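Local atomic coordinates of thiamine phosphate pyrophosphorylase (Pyrococcus furiosus, PDB entry 1XI3), a protein that probably condenses a thiazole phosphate with a hydroxymethylpyrimidine diphosphate to form thiamine monophosphate, using magnesium. Residues L17-D22 against T41-R46. Numbering follows the deposited sequence.
Sequences LYVITD and TAIQMR
Y18, V19 and I20 pair in parallel with A42, I43 and Q44, joining neighbouring strands 17-20 and 42-45 of a closed eight-stranded barrel. The axes of the two short strands come within 4.7 Å and run at 22° to each other. V19 bonds through both its backbone N and its backbone O: N donates to A42 O at 2.9 Å, and O accepts from Q44 N; T21 N to Q44 O continues the register. Y18, A42, I20 and Q44 face the barrel interior, whereas I43 packs on V32 and L36 of helix 28-37, and V19 on A40 in the loop leading from that helix to strand 42-45. CG of Y18 stands anti to its backbone N (chi1 -170°), which brings the ring on the interior side up against A42 and Q44: CD1 lies 3.7 Å from A42 CB, and OH accepts a hydrogen bond from Q44 NE2 at 3.0 Å. This bond lies nearly in the amide plane, although ring and amide planes stand 82° apart; Y131 also hydrogen-bonds to the Y18 hydroxyl. A phenylalanine in its place would keep the ring but would probably leave the Q44 amide without this acceptor, freer to turn, and the Y131 hydroxyl without its mate. Beyond the strands, T21 OG1 accepts from R46 N at 3.0 Å, nearly straight, and a water links the same hydroxyl to R46 O. These contacts close the first beta-alpha-beta unit of a TIM barrel, with Q44, M45 and R46 at the C-terminal strand end, where the pyrimidine diphosphate is predicted to bind.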
loop_
_atom_site.group_PDB
_atom_site.type_symbol
_atom_site.label_atom_id
_atom_site.label_comp_id
_atom_site.label_asym_id
_atom_site.label_seq_id
_atom_site.Cartn_x
_atom_site.Cartn_y
_atom_site.Cartn_z
ATOM N N LEU A 17 23.385 -12.175 3.546
ATOM C CA LEU A 17 23.238 -11.358 4.730
ATOM C C LEU A 17 22.183 -10.303 4.423
ATOM O O LEU A 17 22.444 -9.296 3.763
ATOM C CB LEU A 17 24.559 -10.721 5.174
ATOM C CG LEU A 17 24.464 -9.918 6.480
ATOM C CD1 LEU A 17 23.896 -10.743 7.700
ATOM C CD2 LEU A 17 25.802 -9.308 6.857
ATOM N N TYR A 18 20.994 -10.569 4.955
ATOM C CA TYR A 18 19.777 -9.875 4.616
ATOM C C TYR A 18 19.385 -9.010 5.837
ATOM O O TYR A 18 19.048 -9.519 6.878
ATOM C CB TYR A 18 18.736 -10.965 4.330
ATOM C CG TYR A 18 17.428 -10.531 3.715
ATOM C CD1 TYR A 18 17.101 -10.911 2.422
ATOM C CD2 TYR A 18 16.506 -9.794 4.438
ATOM C CE1 TYR A 18 15.882 -10.528 1.830
ATOM C CE2 TYR A 18 15.267 -9.396 3.846
ATOM C CZ TYR A 18 14.974 -9.759 2.560
ATOM O OH TYR A 18 13.766 -9.401 1.987
ATOM N N VAL A 19 19.498 -7.696 5.708
ATOM C CA VAL A 19 19.289 -6.768 6.809
ATOM C C VAL A 19 17.962 -6.019 6.605
ATOM O O VAL A 19 17.707 -5.434 5.537
ATOM C CB VAL A 19 20.470 -5.753 6.938
ATOM C CG1 VAL A 19 20.165 -4.665 7.930
ATOM C CG2 VAL A 19 21.718 -6.478 7.342
ATOM N N ILE A 20 17.156 -5.980 7.671
ATOM C CA ILE A 20 15.833 -5.407 7.621
ATOM C C ILE A 20 15.802 -4.177 8.512
ATOM O O ILE A 20 16.317 -4.181 9.631
ATOM C CB ILE A 20 14.779 -6.443 8.089
ATOM C CG1 ILE A 20 14.821 -7.725 7.195
ATOM C CG2 ILE A 20 13.386 -5.801 8.100
ATOM C CD1 ILE A 20 14.040 -8.874 7.698
ATOM N N THR A 21 15.185 -3.112 8.022
ATOM C CA THR A 21 15.107 -1.855 8.788
ATOM C C THR A 21 14.178 -1.966 9.979
ATOM O O THR A 21 13.287 -2.794 9.990
ATOM C CB THR A 21 14.638 -0.633 7.919
ATOM O OG1 THR A 21 13.257 -0.753 7.559
ATOM C CG2 THR A 21 15.559 -0.437 6.683
ATOM N N ASP A 22 14.372 -1.095 10.961
ATOM C CA ASP A 22 13.414 -0.954 12.056
ATOM C C ASP A 22 13.571 0.396 12.698
ATOM O O ASP A 22 14.465 0.601 13.522
ATOM C CB ASP A 22 13.598 -2.075 13.087
ATOM C CG ASP A 22 12.518 -2.052 14.167
ATOM O OD1 ASP A 22 11.699 -1.097 14.195
ATOM O OD2 ASP A 22 12.443 -3.026 14.954
ATOM N N THR A 41 24.146 -7.805 1.974
ATOM C CA THR A 41 23.971 -8.117 0.569
ATOM C C THR A 41 22.549 -7.840 0.054
ATOM O O THR A 41 22.316 -7.725 -1.141
ATOM C CB THR A 41 24.381 -9.562 0.252
ATOM O OG1 THR A 41 23.555 -10.483 0.996
ATOM C CG2 THR A 41 25.839 -9.787 0.602
ATOM N N ALA A 42 21.620 -7.728 1.001
ATOM C CA ALA A 42 20.230 -7.414 0.700
ATOM C C ALA A 42 19.689 -6.559 1.836
ATOM O O ALA A 42 20.053 -6.746 2.976
ATOM C CB ALA A 42 19.391 -8.691 0.552
ATOM N N ILE A 43 18.812 -5.616 1.486
ATOM C CA ILE A 43 18.164 -4.743 2.425
ATOM C C ILE A 43 16.664 -4.834 2.197
ATOM O O ILE A 43 16.200 -4.846 1.065
ATOM C CB ILE A 43 18.579 -3.272 2.190
ATOM C CG1 ILE A 43 20.089 -3.073 2.430
ATOM C CG2 ILE A 43 17.799 -2.294 3.046
ATOM C CD1 ILE A 43 20.538 -3.313 3.810
ATOM N N GLN A 44 15.921 -4.907 3.287
ATOM C CA GLN A 44 14.466 -4.842 3.232
ATOM C C GLN A 44 14.001 -3.639 4.040
ATOM O O GLN A 44 14.296 -3.514 5.252
ATOM C CB GLN A 44 13.810 -6.121 3.767
ATOM C CG GLN A 44 12.310 -6.087 3.708
ATOM C CD GLN A 44 11.699 -7.192 4.536
ATOM O OE1 GLN A 44 11.073 -6.935 5.568
ATOM N NE2 GLN A 44 11.921 -8.420 4.127
ATOM N N MET A 45 13.256 -2.765 3.375
ATOM C CA MET A 45 12.582 -1.666 3.996
ATOM C C MET A 45 11.265 -2.135 4.587
ATOM O O MET A 45 10.372 -2.544 3.863
ATOM C CB MET A 45 12.311 -0.546 2.993
ATOM C CG MET A 45 11.722 0.686 3.609
ATOM S SD MET A 45 11.523 2.114 2.488
ATOM C CE MET A 45 10.087 1.622 1.572
ATOM N N ARG A 46 11.143 -2.037 5.909
ATOM C CA ARG A 46 9.947 -2.542 6.602
ATOM C C ARG A 46 9.451 -1.406 7.496
ATOM O O ARG A 46 10.016 -1.159 8.574
ATOM C CB ARG A 46 10.288 -3.795 7.413
ATOM C CG ARG A 46 9.115 -4.385 8.161
ATOM C CD ARG A 46 9.473 -5.638 8.887
ATOM N NE ARG A 46 8.307 -6.069 9.641
ATOM C CZ ARG A 46 7.990 -5.645 10.865
ATOM N NH1 ARG A 46 8.760 -4.763 11.504
ATOM N NH2 ARG A 46 6.881 -6.115 11.462
HETATM O O HOH W 1 11.849 0.609 9.480
#